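Local structure of adenosine monophosphate-protein transferase (Thermoplasma acidophilum, 1RLH) at residues T49-S54 / I97-A102; V31-F36 / A91-V96; K38-L43 / Y56-S61. The protein is of unknown function but, as a member of the adenosine-specific kinase family, probably acts on adenosine or its nucleotides. One frame throughout, in Å; residues are numbered along the deposited sequence.

Contact 1: residues T49-S54 / I97-A102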
loop_
_atom_site.group_PDB
_atom_site.type_symbol
_atom_site.label_atom_id
_atom_site.label_comp_id
_atom_site.label_asym_id
_atom_site.label_seq_id
_atom_site.Cartn_x
_atom_site.Cartn_y
_atom_site.Cartn_z
ATOM N N THR A 49 -1.852 17.034 -6.601
ATOM C CA THR A 49 -0.910 18.059 -7.043
ATOM C C THR A 49 0.523 17.559 -7.189
ATOM O O THR A 49 1.336 18.185 -7.870
ATOM C CB THR A 49 -0.897 19.262 -6.080
ATOM O OG1 THR A 49 -0.421 18.844 -4.795
ATOM C CG2 THR A 49 -2.295 19.838 -5.936
ATOM N N HIS A 50 0.833 16.432 -6.559
ATOM C CA HIS A 50 2.181 15.877 -6.620
ATOM C C HIS A 50 2.369 14.853 -7.736
ATOM O O HIS A 50 3.494 14.559 -8.139
ATOM C CB HIS A 50 2.533 15.258 -5.269
ATOM C CG HIS A 50 2.432 16.224 -4.131
ATOM N ND1 HIS A 50 3.231 17.343 -4.036
ATOM C CD2 HIS A 50 1.595 16.267 -3.068
ATOM C CE1 HIS A 50 2.888 18.035 -2.963
ATOM N NE2 HIS A 50 1.898 17.405 -2.359
ATOM N N VAL A 51 1.265 14.319 -8.243
ATOM C CA VAL A 51 1.326 13.335 -9.316
ATOM C C VAL A 51 1.029 13.866 -10.725
ATOM O O VAL A 51 1.008 13.091 -11.680
ATOM C CB VAL A 51 0.372 12.151 -9.037
ATOM C CG1 VAL A 51 0.864 11.349 -7.843
ATOM C CG2 VAL A 51 -1.033 12.668 -8.784
ATOM N N PRO A 52 0.799 15.186 -10.880
ATOM C CA PRO A 52 0.517 15.695 -12.226
ATOM C C PRO A 52 1.667 15.420 -13.177
ATOM O O PRO A 52 2.832 15.536 -12.801
ATOM C CB PRO A 52 0.324 17.192 -12.000
ATOM C CG PRO A 52 -0.194 17.261 -10.614
ATOM C CD PRO A 52 0.711 16.283 -9.905
ATOM N N GLY A 53 1.337 15.057 -14.409
ATOM C CA GLY A 53 2.372 14.781 -15.385
ATOM C C GLY A 53 2.901 13.366 -15.292
ATOM O O GLY A 53 3.638 12.916 -16.172
ATOM N N SER A 54 2.528 12.659 -14.229
ATOM C CA SER A 54 2.975 11.286 -14.040
ATOM C C SER A 54 1.797 10.324 -14.122
ATOM O O SER A 54 0.640 10.741 -14.171
ATOM C CB SER A 54 3.655 11.129 -12.681
ATOM O OG SER A 54 2.702 11.161 -11.634
ATOM N N ILE A 97 -0.281 2.867 -3.227
ATOM C CA ILE A 97 -0.132 3.848 -4.291
ATOM C C ILE A 97 1.047 3.433 -5.167
ATOM O O ILE A 97 2.085 3.015 -4.661
ATOM C CB ILE A 97 0.143 5.261 -3.719
ATOM C CG1 ILE A 97 -1.042 5.729 -2.873
ATOM C CG2 ILE A 97 0.396 6.247 -4.855
ATOM C CD1 ILE A 97 -0.746 6.976 -2.044
ATOM N N LEU A 98 0.868 3.512 -6.482
ATOM C CA LEU A 98 1.933 3.181 -7.423
ATOM C C LEU A 98 2.108 4.396 -8.318
ATOM O O LEU A 98 1.136 4.908 -8.866
ATOM C CB LEU A 98 1.567 1.953 -8.260
ATOM C CG LEU A 98 1.766 0.596 -7.580
ATOM C CD1 LEU A 98 1.181 -0.508 -8.440
ATOM C CD2 LEU A 98 3.250 0.357 -7.348
ATOM N N ILE A 99 3.345 4.865 -8.447
ATOM C CA ILE A 99 3.629 6.037 -9.265
ATOM C C ILE A 99 4.774 5.764 -10.226
ATOM O O ILE A 99 5.804 5.223 -9.843
ATOM C CB ILE A 99 4.015 7.251 -8.392
ATOM C CG1 ILE A 99 2.920 7.525 -7.363
ATOM C CG2 ILE A 99 4.215 8.482 -9.279
ATOM C CD1 ILE A 99 3.312 8.521 -6.289
ATOM N N ARG A 100 4.583 6.153 -11.478
ATOM C CA ARG A 100 5.595 5.958 -12.505
ATOM C C ARG A 100 5.797 7.274 -13.252
ATOM O O ARG A 100 4.882 8.093 -13.335
ATOM C CB ARG A 100 5.135 4.860 -13.470
ATOM C CG ARG A 100 6.026 4.652 -14.672
ATOM C CD ARG A 100 5.395 3.662 -15.645
ATOM N NE ARG A 100 5.430 2.287 -15.159
ATOM C CZ ARG A 100 4.856 1.264 -15.786
ATOM N NH1 ARG A 100 4.199 1.472 -16.918
ATOM N NH2 ARG A 100 4.954 0.036 -15.299
ATOM N N ASN A 101 6.998 7.483 -13.779
ATOM C CA ASN A 101 7.298 8.700 -14.526
ATOM C C ASN A 101 7.166 9.955 -13.668
ATOM O O ASN A 101 6.590 10.954 -14.101
ATOM C CB ASN A 101 6.367 8.811 -15.740
ATOM C CG ASN A 101 6.557 7.676 -16.729
ATOM O OD1 ASN A 101 5.825 7.570 -17.713
ATOM N ND2 ASN A 101 7.547 6.825 -16.475
ATOM N N ALA A 102 7.698 9.900 -12.454
ATOM C CA ALA A 102 7.643 11.043 -11.552
ATOM C C ALA A 102 9.032 11.365 -11.010
ATOM O O ALA A 102 9.832 10.462 -10.750
ATOM C CB ALA A 102 6.691 10.753 -10.398
HETATM O O HOH W 1 6.566 13.751 -14.741
#
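A type II beta turn from Val51 to Ser54, in the loop between helix 41-46 and strand 55-61, packs its last residue against the end of strand 94-100. CB of Ser54 lies 3.3 Å from Arg100 O and equally close to Asn101 O, so the serine methylene rests against two successive carbonyl oxygens where the strand gives way to loop. The methyl CB of Ala102 reaches the same methylene at 3.8 Å. The hydroxyl is turned back into its own turn: with chi1 at 73°, OG stands between the backbone N and the carbonyl carbon and bonds Val51 O at 2.6 Å. Ser54 N bonds that oxygen too, from the same face of the carbonyl plane, which makes Val51 O a double acceptor and ties the serine side chain to the turn. Within the turn Gly53 takes up a positive phi of 84°, as expected for the third residue of type II. A water donates to Asn101 O at 2.9 Å and, weakly, to Gly53 O, bridging turn and strand end. Further into the protein the contact becomes apolar. CG1 of Val51 meets CD1 of Ile99 at 4.1 Å, the valine lying roughly perpendicular to the isoleucine, while CG2 of Ile99 comes within 3.9 Å of Ser54 OG. Ile99 also touches Ile107 of helix 104-115, and His50 O accepts from Asn106 ND2 of the same helix. Ser54 O is bonded by Asn74 ND2, and Lys55, the next residue, pairs with Arg100 through the backbone.

Contact 2: residues V31-F36 / A91-V96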
loop_
_atom_site.group_PDB
_atom_site.type_symbol
_atom_site.label_atom_id
_atom_site.label_comp_id
_atom_site.label_asym_id
_atom_site.label_seq_id
_atom_site.Cartn_x
_atom_site.Cartn_y
_atom_site.Cartn_z
ATOM N N VAL A 31 2.858 1.911 0.591
ATOM C CA VAL A 31 1.858 1.088 1.259
ATOM C C VAL A 31 1.687 1.694 2.641
ATOM O O VAL A 31 2.666 1.949 3.336
ATOM C CB VAL A 31 2.307 -0.383 1.398
ATOM C CG1 VAL A 31 1.193 -1.197 2.044
ATOM C CG2 VAL A 31 2.650 -0.962 0.017
ATOM N N GLY A 32 0.448 1.944 3.037
ATOM C CA GLY A 32 0.240 2.541 4.343
ATOM C C GLY A 32 -1.076 2.202 5.002
ATOM O O GLY A 32 -1.862 1.402 4.491
ATOM N N TYR A 33 -1.294 2.827 6.155
ATOM C CA TYR A 33 -2.495 2.646 6.964
ATOM C C TYR A 33 -3.185 4.007 7.069
ATOM O O TYR A 33 -2.572 4.968 7.526
ATOM C CB TYR A 33 -2.088 2.165 8.363
ATOM C CG TYR A 33 -3.213 2.137 9.372
ATOM C CD1 TYR A 33 -4.233 1.190 9.286
ATOM C CD2 TYR A 33 -3.271 3.079 10.399
ATOM C CE1 TYR A 33 -5.287 1.183 10.197
ATOM C CE2 TYR A 33 -4.316 3.081 11.313
ATOM C CZ TYR A 33 -5.319 2.133 11.207
ATOM O OH TYR A 33 -6.354 2.138 12.111
ATOM N N SER A 34 -4.445 4.095 6.649
ATOM C CA SER A 34 -5.170 5.363 6.707
ATOM C C SER A 34 -5.739 5.648 8.099
ATOM O O SER A 34 -6.062 4.725 8.848
ATOM C CB SER A 34 -6.307 5.367 5.678
ATOM O OG SER A 34 -7.154 4.246 5.860
ATOM N N HIS A 35 -5.850 6.932 8.439
ATOM C CA HIS A 35 -6.388 7.359 9.732
ATOM C C HIS A 35 -7.759 7.995 9.535
ATOM O O HIS A 35 -7.866 9.081 8.958
ATOM C CB HIS A 35 -5.475 8.400 10.390
ATOM C CG HIS A 35 -4.084 7.917 10.657
ATOM N ND1 HIS A 35 -3.046 8.778 10.944
ATOM C CD2 HIS A 35 -3.557 6.670 10.683
ATOM C CE1 HIS A 35 -1.939 8.081 11.134
ATOM N NE2 HIS A 35 -2.221 6.800 10.982
ATOM N N PHE A 36 -8.795 7.323 10.025
ATOM C CA PHE A 36 -10.168 7.808 9.930
ATOM C C PHE A 36 -10.636 8.173 8.524
ATOM O O PHE A 36 -11.591 8.937 8.363
ATOM C CB PHE A 36 -10.367 9.007 10.863
ATOM C CG PHE A 36 -10.175 8.678 12.313
ATOM C CD1 PHE A 36 -9.052 9.125 13.000
ATOM C CD2 PHE A 36 -11.105 7.897 12.988
ATOM C CE1 PHE A 36 -8.856 8.794 14.342
ATOM C CE2 PHE A 36 -10.918 7.561 14.328
ATOM C CZ PHE A 36 -9.793 8.008 15.006
ATOM N N ALA A 91 -6.247 -6.366 4.363
ATOM C CA ALA A 91 -6.305 -5.755 5.689
ATOM C C ALA A 91 -7.030 -4.413 5.639
ATOM O O ALA A 91 -6.679 -3.529 4.859
ATOM C CB ALA A 91 -4.885 -5.560 6.250
ATOM N N GLY A 92 -8.041 -4.264 6.486
ATOM C CA GLY A 92 -8.798 -3.028 6.519
ATOM C C GLY A 92 -7.948 -1.782 6.691
ATOM O O GLY A 92 -6.980 -1.774 7.457
ATOM N N HIS A 93 -8.326 -0.739 5.956
ATOM C CA HIS A 93 -7.670 0.565 5.978
ATOM C C HIS A 93 -6.267 0.646 5.390
ATOM O O HIS A 93 -5.537 1.610 5.621
ATOM C CB HIS A 93 -7.717 1.141 7.396
ATOM C CG HIS A 93 -9.070 1.669 7.767
ATOM N ND1 HIS A 93 -9.439 1.948 9.065
ATOM C CD2 HIS A 93 -10.143 1.978 6.997
ATOM C CE1 HIS A 93 -10.679 2.403 9.081
ATOM N NE2 HIS A 93 -11.129 2.432 7.839
ATOM N N THR A 94 -5.900 -0.365 4.615
ATOM C CA THR A 94 -4.610 -0.360 3.953
ATOM C C THR A 94 -4.800 0.448 2.669
ATOM O O THR A 94 -5.890 0.444 2.083
ATOM C CB THR A 94 -4.176 -1.776 3.510
ATOM O OG1 THR A 94 -4.117 -2.655 4.642
ATOM C CG2 THR A 94 -2.815 -1.720 2.823
ATOM N N PHE A 95 -3.764 1.170 2.254
ATOM C CA PHE A 95 -3.822 1.872 0.983
ATOM C C PHE A 95 -2.518 1.576 0.255
ATOM O O PHE A 95 -1.476 1.356 0.884
ATOM C CB PHE A 95 -4.080 3.387 1.146
ATOM C CG PHE A 95 -2.979 4.152 1.832
ATOM C CD1 PHE A 95 -1.862 4.585 1.122
ATOM C CD2 PHE A 95 -3.099 4.502 3.170
ATOM C CE1 PHE A 95 -0.882 5.364 1.733
ATOM C CE2 PHE A 95 -2.121 5.284 3.795
ATOM C CZ PHE A 95 -1.014 5.715 3.076
ATOM N N VAL A 96 -2.599 1.500 -1.068
ATOM C CA VAL A 96 -1.445 1.211 -1.906
ATOM C C VAL A 96 -1.424 2.222 -3.037
ATOM O O VAL A 96 -2.429 2.419 -3.716
ATOM C CB VAL A 96 -1.525 -0.208 -2.533
ATOM C CG1 VAL A 96 -0.370 -0.409 -3.508
ATOM C CG2 VAL A 96 -1.484 -1.279 -1.440
#
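Strands 31-34 and 94-96 run antiparallel, their directions 141° apart, with Gly32 and Phe95 as the hydrogen-bonded pair: Gly32 N reaches Phe95 O and Phe95 N reaches Gly32 O, each at 2.9 Å. Beyond that pair Ser34 N meets His93 O at 2.9 Å, almost in line with the C=O bond. The Phe95 ring folds back over its own partner. Its CG sits between the backbone N and the carbonyl carbon (chi1 65°), and this lays one face over Gly32, whose CA is 3.8 Å from the ring centroid in a CH-pi contact; Ser34 N lies at the ring edge. On the opposite face of the sheet CG1 of Val31 packs on CG2 of Thr94 at 4.1 Å, and both residues touch Ile89 of helix 76-89. At the end of the pairing, CE1 of Tyr33 rests 3.7 Å from CB of His93. Ser34 OG comes 3.5 Å from that same CB. Thr94 OG1 holds Ala91 O at 2.7 Å, bracing the type II turn that leads into the strand. Bare of a side chain, Gly32 lets the aromatic ring lie directly on the main chain, so the two strands are joined by backbone bonds and by a ring face laid on the glycine backbone.

Contact 3: residues K38-L43 / Y56-S61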
loop_
_atom_site.group_PDB
_atom_site.type_symbol
_atom_site.label_atom_id
_atom_site.label_comp_id
_atom_site.label_asym_id
_atom_site.label_seq_id
_atom_site.Cartn_x
_atom_site.Cartn_y
_atom_site.Cartn_z
ATOM N N LYS A 38 -12.465 7.322 5.066
ATOM C CA LYS A 38 -13.555 6.438 4.658
ATOM C C LYS A 38 -13.599 6.249 3.149
ATOM O O LYS A 38 -14.194 5.290 2.656
ATOM C CB LYS A 38 -14.900 7.004 5.122
ATOM C CG LYS A 38 -15.003 7.259 6.619
ATOM C CD LYS A 38 -16.373 7.820 6.984
ATOM C CE LYS A 38 -16.635 9.152 6.294
ATOM N NZ LYS A 38 -17.989 9.690 6.602
ATOM N N THR A 39 -12.976 7.169 2.419
ATOM C CA THR A 39 -12.965 7.106 0.961
ATOM C C THR A 39 -11.581 7.353 0.367
ATOM O O THR A 39 -10.787 8.124 0.902
ATOM C CB THR A 39 -13.950 8.126 0.361
ATOM O OG1 THR A 39 -13.772 8.191 -1.060
ATOM C CG2 THR A 39 -13.728 9.499 0.969
ATOM N N VAL A 40 -11.308 6.688 -0.750
ATOM C CA VAL A 40 -10.026 6.816 -1.426
ATOM C C VAL A 40 -9.857 8.192 -2.071
ATOM O O VAL A 40 -8.752 8.562 -2.465
ATOM C CB VAL A 40 -9.863 5.714 -2.504
ATOM C CG1 VAL A 40 -10.881 5.911 -3.607
ATOM C CG2 VAL A 40 -8.444 5.723 -3.059
ATOM N N GLU A 41 -10.945 8.952 -2.171
ATOM C CA GLU A 41 -10.875 10.280 -2.779
ATOM C C GLU A 41 -9.960 11.193 -1.967
ATOM O O GLU A 41 -9.289 12.060 -2.520
ATOM C CB GLU A 41 -12.265 10.920 -2.878
ATOM C CG GLU A 41 -12.804 11.457 -1.559
ATOM C CD GLU A 41 -13.605 12.739 -1.733
ATOM O OE1 GLU A 41 -14.139 13.252 -0.725
ATOM O OE2 GLU A 41 -13.697 13.237 -2.875
ATOM N N ASP A 42 -9.943 10.996 -0.652
ATOM C CA ASP A 42 -9.097 11.793 0.234
ATOM C C ASP A 42 -7.641 11.641 -0.189
ATOM O O ASP A 42 -6.905 12.622 -0.296
ATOM C CB ASP A 42 -9.258 11.325 1.682
ATOM C CG ASP A 42 -10.615 11.663 2.259
ATOM O OD1 ASP A 42 -11.615 11.588 1.518
ATOM O OD2 ASP A 42 -10.682 11.991 3.460
ATOM N N LEU A 43 -7.232 10.400 -0.425
ATOM C CA LEU A 43 -5.865 10.117 -0.843
ATOM C C LEU A 43 -5.629 10.623 -2.258
ATOM O O LEU A 43 -4.595 11.217 -2.553
ATOM C CB LEU A 43 -5.593 8.611 -0.792
ATOM C CG LEU A 43 -5.624 7.961 0.590
ATOM C CD1 LEU A 43 -5.534 6.451 0.437
ATOM C CD2 LEU A 43 -4.479 8.495 1.440
ATOM N N TYR A 56 -0.220 7.186 -12.321
ATOM C CA TYR A 56 -0.366 6.648 -10.978
ATOM C C TYR A 56 -1.640 5.845 -10.791
ATOM O O TYR A 56 -2.537 5.850 -11.635
ATOM C CB TYR A 56 -0.347 7.793 -9.959
ATOM C CG TYR A 56 -1.667 8.527 -9.838
ATOM C CD1 TYR A 56 -2.556 8.237 -8.799
ATOM C CD2 TYR A 56 -2.044 9.488 -10.779
ATOM C CE1 TYR A 56 -3.789 8.888 -8.700
ATOM C CE2 TYR A 56 -3.277 10.142 -10.688
ATOM C CZ TYR A 56 -4.141 9.837 -9.647
ATOM O OH TYR A 56 -5.356 10.484 -9.555
ATOM N N GLY A 57 -1.698 5.160 -9.659
ATOM C CA GLY A 57 -2.855 4.367 -9.312
ATOM C C GLY A 57 -2.937 4.355 -7.799
ATOM O O GLY A 57 -1.912 4.491 -7.124
ATOM N N ILE A 58 -4.145 4.223 -7.266
ATOM C CA ILE A 58 -4.343 4.172 -5.825
ATOM C C ILE A 58 -5.369 3.100 -5.493
ATOM O O ILE A 58 -6.409 3.007 -6.143
ATOM C CB ILE A 58 -4.894 5.497 -5.255
ATOM C CG1 ILE A 58 -4.011 6.671 -5.669
ATOM C CG2 ILE A 58 -4.960 5.406 -3.731
ATOM C CD1 ILE A 58 -4.568 8.021 -5.248
ATOM N N GLY A 59 -5.066 2.302 -4.475
ATOM C CA GLY A 59 -5.968 1.257 -4.023
ATOM C C GLY A 59 -6.233 1.499 -2.548
ATOM O O GLY A 59 -5.324 1.888 -1.819
ATOM N N PHE A 60 -7.468 1.274 -2.105
ATOM C CA PHE A 60 -7.838 1.500 -0.706
ATOM C C PHE A 60 -8.748 0.378 -0.209
ATOM O O PHE A 60 -9.741 0.047 -0.851
ATOM C CB PHE A 60 -8.553 2.852 -0.575
ATOM C CG PHE A 60 -9.084 3.133 0.808
ATOM C CD1 PHE A 60 -8.217 3.312 1.882
ATOM C CD2 PHE A 60 -10.456 3.206 1.035
ATOM C CE1 PHE A 60 -8.711 3.563 3.169
ATOM C CE2 PHE A 60 -10.960 3.454 2.313
ATOM C CZ PHE A 60 -10.086 3.632 3.383
ATOM N N SER A 61 -8.412 -0.194 0.942
ATOM C CA SER A 61 -9.191 -1.290 1.504
ATOM C C SER A 61 -10.246 -0.776 2.491
ATOM O O SER A 61 -9.964 -0.576 3.671
ATOM C CB SER A 61 -8.247 -2.281 2.202
ATOM O OG SER A 61 -8.795 -3.591 2.276
#
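Val40 and Phe60 meet at their beta carbons, CB to CB 3.7 Å, the two side chains passing alongside one another and pointing opposite ways. CG2 of Val40, anti to its own nitrogen, extends along the strand to CG2 of Ile58 at 3.6 Å, and these two side chains lie at a slant. Val40 thus packs on both Ile58 and Phe60, which flank Gly59 and project from the same face of strand 55-61. Leu43, one helical turn on, reaches both: its CD1 is 4.3 Å from Ile58 CG2 and 4.4 Å from Phe60 CD1. The other branch of Ile58 ends in CD1, 4.1 Å from the carbonyl carbon of Leu43, touching the helix backbone itself. With chi1 at 175°, the Phe60 ring swings toward the approach to the helix, where CE2 lies 3.7 Å from Lys38 O. Behind these contacts, Thr39 OG1 accepts from Glu41 N at 3.1 Å, nearly straight at 171°, a capping bond in the turn that leads into the helix; it spans Val40 and is consistent with fixing the backbone there. Helix 41-46 is here laid on one face of the five-stranded antiparallel sheet, and the joint is apolar. Val40 also touches Arg70 and Asp72 of strand 69-73, and Leu43 reaches Phe95 of strand 94-100, whose Ile97 is a neighbour of Ile58 within the sheet. Through Val40 and Leu43, segment 38-43 touches strands 69-73, 55-61 and 94-100, which are neighbours in the sheet, with Tyr56 OH bonded to Asn44 ND2 of the same helix farther along.

All three contacts are built on one five-stranded antiparallel sheet. Contacts 1 and 2 share strand 94-100, holding its two ends with centres 19 Å apart and no touch between them beyond the join in sequence. Contact 3 lies 9 Å from contact 2 and 14 Å from contact 1, centre to centre, and reaches both through strand 55-61: Gly59 N lies 2.7 Å from Val96 O and Gly57 N 3.0 Å from Leu98 O, both probable hydrogen bonds. Ser34 OG of contact 2 also packs on Phe60 CE1 of contact 3. The bound sodium ion is about 10 Å from the Tyr33 side chain of contact 2.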